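Local coordinates for putative hemoglobin-like oxygen-binding protein (Pseudoalteromonas haloplanktis, PDB 4UUR) that binds heme as a cold-adapted group II truncated hemoglobin of an Antarctic marine bacterium and probably binds and carries oxygen, at residues 92-106 and 133-145. Numbering follows the deposited sequence.
Sequences LRKRHMPFTIDQDLR and SFGQLASHMINQH. With HEM (protoporphyrin IX containing Fe), chain C.
Met141 lies behind His96 on the proximal side of the heme in this truncated globin, where the C-terminal end of helix 124-141 packs against the short helix 92-95 and the loop after it. From CB, which touches Ile101 CD1, the Met141 chain bends at CG, 3.8 Å from the heme meso carbon CHC, and brings SD over one face of the His96 ring, 3.9 Å from its centroid. CE then tucks against Leu92 CB and Arg93 N. These bends, chi2 -59° and chi3 102°, turn the thioether away from the porphyrin and lay it over the imidazole, against Leu92 and Arg93. On the ring itself, NE2 binds the heme iron at 2.2 Å, opposite a water ligand, while ND1 donates to Leu92 O almost in the ring plane. That carbonyl also takes His96 N from its other face, and the ND1 bond should fix the ring's rotation and may lend the imidazole some anionic character.

Further out, Arg93 runs extended across His140, its CB over the ring face, and NH1 donates to His140 O at 2.8 Å; the same NH1 also points at Ile142 O, but the modelled separation is too short to be trusted. The chain end is stitched to the 96-102 loop by Asn143: its N donates to Ile101 O, and its OD1 accepts from Ile101 N at 3.0 Å, the donor standing above the amide carbonyl plane. A water donates to Arg93 O and Met141 O and accepts from Asn143 ND2. Beyond this, Ile101 CG2 and Arg106 CA meet the heme vinyl carbon CBB, and Arg106 lays its CG on Ala138 CB. Its bent chain finally carries NH1 to Ser139 OG, a weak hydrogen bond of 3.1 Å.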
loop_
_atom_site.group_PDB
_atom_site.type_symbol
_atom_site.label_atom_id
_atom_site.label_comp_id
_atom_site.label_asym_id
_atom_site.label_seq_id
_atom_site.Cartn_x
_atom_site.Cartn_y
_atom_site.Cartn_z
ATOM N N LEU A 92 8.582 -6.655 -5.518
ATOM C CA LEU A 92 7.128 -6.605 -5.524
ATOM C C LEU A 92 6.522 -7.155 -6.801
ATOM O O LEU A 92 5.526 -7.874 -6.720
ATOM C CB LEU A 92 6.596 -5.187 -5.309
ATOM C CG LEU A 92 6.868 -4.579 -3.930
ATOM C CD1 LEU A 92 6.010 -3.317 -3.799
ATOM C CD2 LEU A 92 6.607 -5.566 -2.788
ATOM N N ARG A 93 7.086 -6.832 -7.973
ATOM C CA ARG A 93 6.464 -7.284 -9.221
ATOM C C ARG A 93 6.318 -8.796 -9.223
ATOM O O ARG A 93 5.246 -9.317 -9.536
ATOM C CB ARG A 93 7.210 -6.836 -10.485
ATOM C CG ARG A 93 6.491 -7.318 -11.736
ATOM C CD ARG A 93 6.865 -6.567 -12.986
ATOM N NE ARG A 93 6.467 -7.320 -14.159
ATOM C CZ ARG A 93 5.282 -7.252 -14.764
ATOM N NH1 ARG A 93 4.312 -6.452 -14.324
ATOM N NH2 ARG A 93 5.049 -8.011 -15.829
ATOM N N LYS A 94 7.411 -9.444 -8.813
ATOM C CA LYS A 94 7.581 -10.889 -8.769
ATOM C C LYS A 94 6.656 -11.493 -7.728
ATOM O O LYS A 94 5.906 -12.422 -8.016
ATOM C CB LYS A 94 9.062 -11.238 -8.446
ATOM C CG LYS A 94 9.429 -12.726 -8.506
ATOM C CD LYS A 94 9.192 -13.331 -9.901
ATOM C CE LYS A 94 8.961 -14.851 -9.888
ATOM N NZ LYS A 94 8.147 -15.329 -11.062
ATOM N N ARG A 95 6.737 -10.965 -6.512
ATOM C CA ARG A 95 5.833 -11.342 -5.417
ATOM C C ARG A 95 4.342 -11.308 -5.756
ATOM O O ARG A 95 3.608 -12.066 -5.183
ATOM C CB ARG A 95 6.075 -10.441 -4.227
ATOM C CG ARG A 95 7.029 -11.033 -3.243
ATOM C CD ARG A 95 6.980 -10.240 -1.961
ATOM N NE ARG A 95 7.802 -10.848 -0.919
ATOM C CZ ARG A 95 9.121 -10.751 -0.880
ATOM N NH1 ARG A 95 9.771 -10.093 -1.824
ATOM N NH2 ARG A 95 9.788 -11.296 0.108
ATOM N N HIS A 96 3.916 -10.425 -6.674
ATOM C CA HIS A 96 2.538 -10.414 -7.242
ATOM C C HIS A 96 2.290 -11.292 -8.429
ATOM O O HIS A 96 1.139 -11.376 -8.896
ATOM C CB HIS A 96 2.126 -8.987 -7.630
ATOM C CG HIS A 96 1.966 -8.112 -6.440
ATOM N ND1 HIS A 96 3.043 -7.683 -5.692
ATOM C CD2 HIS A 96 0.859 -7.673 -5.808
ATOM C CE1 HIS A 96 2.602 -6.997 -4.659
ATOM N NE2 HIS A 96 1.281 -6.967 -4.716
ATOM N N MET A 97 3.328 -11.965 -8.936
ATOM C CA MET A 97 3.171 -12.811 -10.141
ATOM C C MET A 97 2.212 -14.006 -9.980
ATOM O O MET A 97 1.676 -14.482 -10.993
ATOM C CB MET A 97 4.555 -13.335 -10.649
ATOM C CG MET A 97 5.300 -12.405 -11.646
ATOM S SD MET A 97 4.293 -12.159 -13.126
ATOM C CE MET A 97 4.511 -10.421 -13.459
ATOM N N PRO A 98 2.028 -14.534 -8.737
ATOM C CA PRO A 98 0.998 -15.560 -8.564
ATOM C C PRO A 98 -0.389 -15.076 -8.937
ATOM O O PRO A 98 -1.202 -15.896 -9.262
ATOM C CB PRO A 98 1.031 -15.865 -7.067
ATOM C CG PRO A 98 2.418 -15.579 -6.669
ATOM C CD PRO A 98 2.863 -14.417 -7.533
ATOM N N PHE A 99 -0.652 -13.759 -8.890
ATOM C CA PHE A 99 -1.996 -13.218 -9.157
ATOM C C PHE A 99 -2.103 -12.669 -10.587
ATOM O O PHE A 99 -1.109 -12.339 -11.263
ATOM C CB PHE A 99 -2.374 -12.127 -8.127
ATOM C CG PHE A 99 -1.935 -12.439 -6.715
ATOM C CD1 PHE A 99 -2.596 -13.404 -5.958
ATOM C CD2 PHE A 99 -0.857 -11.805 -6.150
ATOM C CE1 PHE A 99 -2.204 -13.697 -4.656
ATOM C CE2 PHE A 99 -0.424 -12.105 -4.870
ATOM C CZ PHE A 99 -1.099 -13.054 -4.114
ATOM N N THR A 100 -3.346 -12.594 -11.042
ATOM C CA THR A 100 -3.689 -11.919 -12.274
ATOM C C THR A 100 -4.026 -10.476 -11.885
ATOM O O THR A 100 -4.977 -10.232 -11.173
ATOM C CB THR A 100 -4.916 -12.596 -12.916
ATOM O OG1 THR A 100 -4.589 -13.948 -13.285
ATOM C CG2 THR A 100 -5.450 -11.802 -14.147
ATOM N N ILE A 101 -3.231 -9.522 -12.334
ATOM C CA ILE A 101 -3.466 -8.096 -12.051
ATOM C C ILE A 101 -3.575 -7.292 -13.345
ATOM O O ILE A 101 -2.569 -7.085 -14.019
ATOM C CB ILE A 101 -2.294 -7.557 -11.236
ATOM C CG1 ILE A 101 -2.145 -8.362 -9.958
ATOM C CG2 ILE A 101 -2.477 -6.072 -10.952
ATOM C CD1 ILE A 101 -0.910 -8.022 -9.194
ATOM N N ASP A 102 -4.784 -6.839 -13.677
ATOM C CA ASP A 102 -5.018 -5.931 -14.822
ATOM C C ASP A 102 -5.140 -4.442 -14.395
ATOM O O ASP A 102 -5.049 -4.112 -13.211
ATOM C CB ASP A 102 -6.288 -6.353 -15.602
ATOM C CG ASP A 102 -7.513 -6.376 -14.727
ATOM O OD1 ASP A 102 -7.440 -5.794 -13.621
ATOM O OD2 ASP A 102 -8.532 -7.005 -15.096
ATOM N N GLN A 103 -5.335 -3.558 -15.378
ATOM C CA GLN A 103 -5.534 -2.131 -15.175
ATOM C C GLN A 103 -6.642 -1.873 -14.148
ATOM O O GLN A 103 -6.520 -1.057 -13.226
ATOM C CB GLN A 103 -5.931 -1.487 -16.534
ATOM C CG GLN A 103 -5.995 0.041 -16.558
ATOM C CD GLN A 103 -4.670 0.683 -16.169
ATOM O OE1 GLN A 103 -3.635 0.417 -16.792
ATOM N NE2 GLN A 103 -4.690 1.524 -15.126
ATOM N N ASP A 104 -7.736 -2.573 -14.332
ATOM C CA ASP A 104 -8.881 -2.429 -13.480
ATOM C C ASP A 104 -8.523 -2.608 -11.984
ATOM O O ASP A 104 -8.975 -1.833 -11.126
ATOM C CB ASP A 104 -9.936 -3.423 -13.947
ATOM C CG ASP A 104 -11.125 -3.503 -13.028
ATOM O OD1 ASP A 104 -11.506 -2.460 -12.425
ATOM O OD2 ASP A 104 -11.686 -4.640 -12.947
ATOM N N LEU A 105 -7.735 -3.628 -11.679
ATOM C CA LEU A 105 -7.349 -3.896 -10.310
ATOM C C LEU A 105 -6.300 -2.915 -9.817
ATOM O O LEU A 105 -6.319 -2.546 -8.652
ATOM C CB LEU A 105 -6.859 -5.345 -10.131
ATOM C CG LEU A 105 -7.914 -6.436 -10.239
ATOM C CD1 LEU A 105 -7.226 -7.811 -10.404
ATOM C CD2 LEU A 105 -8.837 -6.423 -9.035
ATOM N N ARG A 106 -5.391 -2.505 -10.684
ATOM C CA ARG A 106 -4.487 -1.426 -10.362
ATOM C C ARG A 106 -5.226 -0.131 -9.953
ATOM O O ARG A 106 -4.846 0.525 -8.986
ATOM C CB ARG A 106 -3.581 -1.098 -11.525
ATOM C CG ARG A 106 -2.344 -0.321 -11.072
ATOM C CD ARG A 106 -1.994 0.874 -11.968
ATOM N NE ARG A 106 -2.860 2.028 -11.727
ATOM C CZ ARG A 106 -2.468 3.282 -11.479
ATOM N NH1 ARG A 106 -1.194 3.671 -11.441
ATOM N NH2 ARG A 106 -3.404 4.174 -11.263
ATOM N N SER A 133 4.337 8.156 -6.538
ATOM C CA SER A 133 5.249 7.031 -6.359
ATOM C C SER A 133 4.558 5.642 -6.129
ATOM O O SER A 133 4.984 4.602 -6.684
ATOM C CB SER A 133 6.288 7.355 -5.311
ATOM O OG SER A 133 5.720 7.511 -4.038
ATOM N N PHE A 134 3.467 5.635 -5.363
ATOM C CA PHE A 134 2.543 4.478 -5.341
ATOM C C PHE A 134 1.945 4.209 -6.723
ATOM O O PHE A 134 1.868 3.067 -7.141
ATOM C CB PHE A 134 1.349 4.672 -4.353
ATOM C CG PHE A 134 1.696 4.439 -2.898
ATOM C CD1 PHE A 134 2.036 3.170 -2.445
ATOM C CD2 PHE A 134 1.634 5.465 -1.983
ATOM C CE1 PHE A 134 2.353 2.951 -1.115
ATOM C CE2 PHE A 134 1.968 5.253 -0.659
ATOM C CZ PHE A 134 2.309 4.001 -0.206
ATOM N N GLY A 135 1.444 5.243 -7.380
ATOM C CA GLY A 135 0.856 5.121 -8.724
ATOM C C GLY A 135 1.774 4.377 -9.704
ATOM O O GLY A 135 1.320 3.574 -10.515
ATOM N N GLN A 136 3.061 4.634 -9.604
ATOM C CA GLN A 136 4.039 3.977 -10.457
ATOM C C GLN A 136 4.253 2.509 -10.067
ATOM O O GLN A 136 4.153 1.638 -10.921
ATOM C CB GLN A 136 5.378 4.736 -10.438
ATOM C CG GLN A 136 5.485 5.781 -11.532
ATOM C CD GLN A 136 6.670 6.711 -11.371
ATOM O OE1 GLN A 136 7.450 6.615 -10.418
ATOM N NE2 GLN A 136 6.810 7.627 -12.314
ATOM N N LEU A 137 4.568 2.256 -8.796
ATOM C CA LEU A 137 4.616 0.894 -8.261
ATOM C C LEU A 137 3.407 0.044 -8.654
ATOM O O LEU A 137 3.577 -1.053 -9.170
ATOM C CB LEU A 137 4.762 0.905 -6.750
ATOM C CG LEU A 137 6.200 0.744 -6.312
ATOM C CD1 LEU A 137 6.274 0.680 -4.783
ATOM C CD2 LEU A 137 6.789 -0.516 -6.949
ATOM N N ALA A 138 2.205 0.574 -8.462
ATOM C CA ALA A 138 0.963 -0.109 -8.845
ATOM C C ALA A 138 0.949 -0.464 -10.300
ATOM O O ALA A 138 0.597 -1.584 -10.638
ATOM C CB ALA A 138 -0.272 0.718 -8.544
ATOM N N SER A 139 1.328 0.476 -11.163
ATOM C CA SER A 139 1.334 0.187 -12.595
ATOM C C SER A 139 2.351 -0.905 -12.935
ATOM O O SER A 139 2.088 -1.725 -13.758
ATOM C CB SER A 139 1.557 1.461 -13.418
ATOM O OG SER A 139 0.292 2.068 -13.659
ATOM N N HIS A 140 3.473 -0.913 -12.230
ATOM C CA HIS A 140 4.565 -1.876 -12.374
ATOM C C HIS A 140 4.104 -3.306 -12.081
ATOM O O HIS A 140 4.669 -4.225 -12.624
ATOM C CB HIS A 140 5.692 -1.471 -11.399
ATOM C CG HIS A 140 6.950 -2.287 -11.484
ATOM N ND1 HIS A 140 7.430 -2.825 -12.660
ATOM C CD2 HIS A 140 7.876 -2.585 -10.533
ATOM C CE1 HIS A 140 8.566 -3.458 -12.423
ATOM N NE2 HIS A 140 8.862 -3.326 -11.140
ATOM N N MET A 141 3.106 -3.483 -11.206
ATOM C CA MET A 141 2.613 -4.821 -10.837
ATOM C C MET A 141 1.726 -5.412 -11.902
ATOM O O MET A 141 1.475 -6.611 -11.896
ATOM C CB MET A 141 1.754 -4.784 -9.572
ATOM C CG MET A 141 2.374 -4.192 -8.340
ATOM S SD MET A 141 3.845 -5.069 -7.874
ATOM C CE MET A 141 5.127 -3.966 -8.487
ATOM N N ILE A 142 1.206 -4.568 -12.791
ATOM C CA ILE A 142 0.213 -5.001 -13.769
ATOM C C ILE A 142 0.899 -6.109 -14.536
ATOM O O ILE A 142 2.046 -5.942 -14.926
ATOM C CB ILE A 142 -0.198 -3.859 -14.706
ATOM C CG1 ILE A 142 -1.030 -2.829 -13.927
ATOM C CG2 ILE A 142 -0.967 -4.383 -15.930
ATOM C CD1 ILE A 142 -1.989 -1.982 -14.755
ATOM N N ASN A 143 0.220 -7.247 -14.683
ATOM C CA ASN A 143 0.741 -8.386 -15.471
ATOM C C ASN A 143 -0.281 -9.033 -16.381
ATOM O O ASN A 143 -0.051 -10.090 -16.859
ATOM C CB ASN A 143 1.431 -9.432 -14.573
ATOM C CG ASN A 143 0.523 -9.980 -13.463
ATOM O OD1 ASN A 143 -0.638 -10.288 -13.712
ATOM N ND2 ASN A 143 1.062 -10.100 -12.221
ATOM N N GLN A 144 -1.381 -8.362 -16.669
ATOM C CA GLN A 144 -2.365 -8.832 -17.631
ATOM C C GLN A 144 -2.935 -7.646 -18.427
ATOM O O GLN A 144 -3.481 -6.682 -17.848
ATOM C CB GLN A 144 -3.497 -9.510 -16.896
ATOM C CG GLN A 144 -4.553 -10.132 -17.769
ATOM C CD GLN A 144 -4.237 -11.573 -18.139
ATOM O OE1 GLN A 144 -4.052 -12.443 -17.277
ATOM N NE2 GLN A 144 -4.197 -11.840 -19.429
ATOM N N HIS A 145 -2.815 -7.743 -19.757
ATOM C CA HIS A 145 -3.163 -6.669 -20.692
ATOM C C HIS A 145 -4.047 -7.264 -21.771
ATOM O O HIS A 145 -5.156 -6.816 -21.978
ATOM C CB HIS A 145 -1.904 -6.077 -21.341
ATOM C CG HIS A 145 -0.689 -6.127 -20.471
ATOM N ND1 HIS A 145 -0.266 -5.052 -19.711
ATOM C CD2 HIS A 145 0.198 -7.127 -20.234
ATOM C CE1 HIS A 145 0.827 -5.386 -19.045
ATOM N NE2 HIS A 145 1.130 -6.639 -19.346
HETATM C CHA HEM C . 0.487 -8.723 -1.274
HETATM C CHB HEM C . -2.810 -7.444 -4.621
HETATM C CHC HEM C . -0.113 -3.518 -5.569
HETATM C CHD HEM C . 2.464 -4.382 -1.642
HETATM C C1A HEM C . -0.613 -8.731 -2.112
HETATM C C2A HEM C . -1.583 -9.735 -2.147
HETATM C C3A HEM C . -2.514 -9.358 -3.069
HETATM C C4A HEM C . -2.126 -8.123 -3.637
HETATM C CMA HEM C . -3.766 -10.137 -3.454
HETATM C CAA HEM C . -1.627 -11.015 -1.338
HETATM C CBA HEM C . -1.589 -10.770 0.170
HETATM C CGA HEM C . -2.338 -11.784 1.010
HETATM O O1A HEM C . -3.577 -11.941 1.013
HETATM O O2A HEM C . -1.656 -12.465 1.791
HETATM C C1B HEM C . -2.320 -6.262 -5.201
HETATM C C2B HEM C . -2.851 -5.659 -6.381
HETATM C C3B HEM C . -2.083 -4.557 -6.657
HETATM C C4B HEM C . -1.040 -4.554 -5.634
HETATM C CMB HEM C . -4.089 -6.167 -7.099
HETATM C CAB HEM C . -2.030 -3.489 -7.704
HETATM C CBB HEM C . -2.740 -3.553 -8.782
HETATM C C1C HEM C . 0.787 -3.327 -4.528
HETATM C C2C HEM C . 1.598 -2.202 -4.312
HETATM C C3C HEM C . 2.349 -2.480 -3.196
HETATM C C4C HEM C . 1.945 -3.752 -2.724
HETATM C CMC HEM C . 1.639 -0.973 -5.211
HETATM C CAC HEM C . 3.346 -1.658 -2.476
HETATM C CBC HEM C . 3.546 -0.375 -2.757
HETATM C C1D HEM C . 2.126 -5.656 -1.306
HETATM C C2D HEM C . 2.853 -6.358 -0.252
HETATM C C3D HEM C . 2.303 -7.549 -0.156
HETATM C C4D HEM C . 1.251 -7.585 -1.159
HETATM C CMD HEM C . 4.014 -5.890 0.582
HETATM C CAD HEM C . 2.745 -8.675 0.763
HETATM C CBD HEM C . 3.659 -9.555 -0.095
HETATM C CGD HEM C . 4.309 -10.721 0.659
HETATM O O1D HEM C . 3.990 -11.020 1.821
HETATM O O2D HEM C . 5.191 -11.429 0.135
HETATM N NA HEM C . -0.990 -7.723 -3.007
HETATM N NB HEM C . -1.271 -5.562 -4.819
HETATM N NC HEM C . 0.992 -4.218 -3.548
HETATM N ND HEM C . 1.149 -6.392 -1.786
HETATM FE FE HEM C . 0.009 -6.004 -3.232
HETATM O O HOH W 1 2.942 -8.798 -11.198
HETATM O O HOH W 2 -5.305 -4.477 -18.301
HETATM O O HOH W 3 -1.374 -5.082 -1.803
#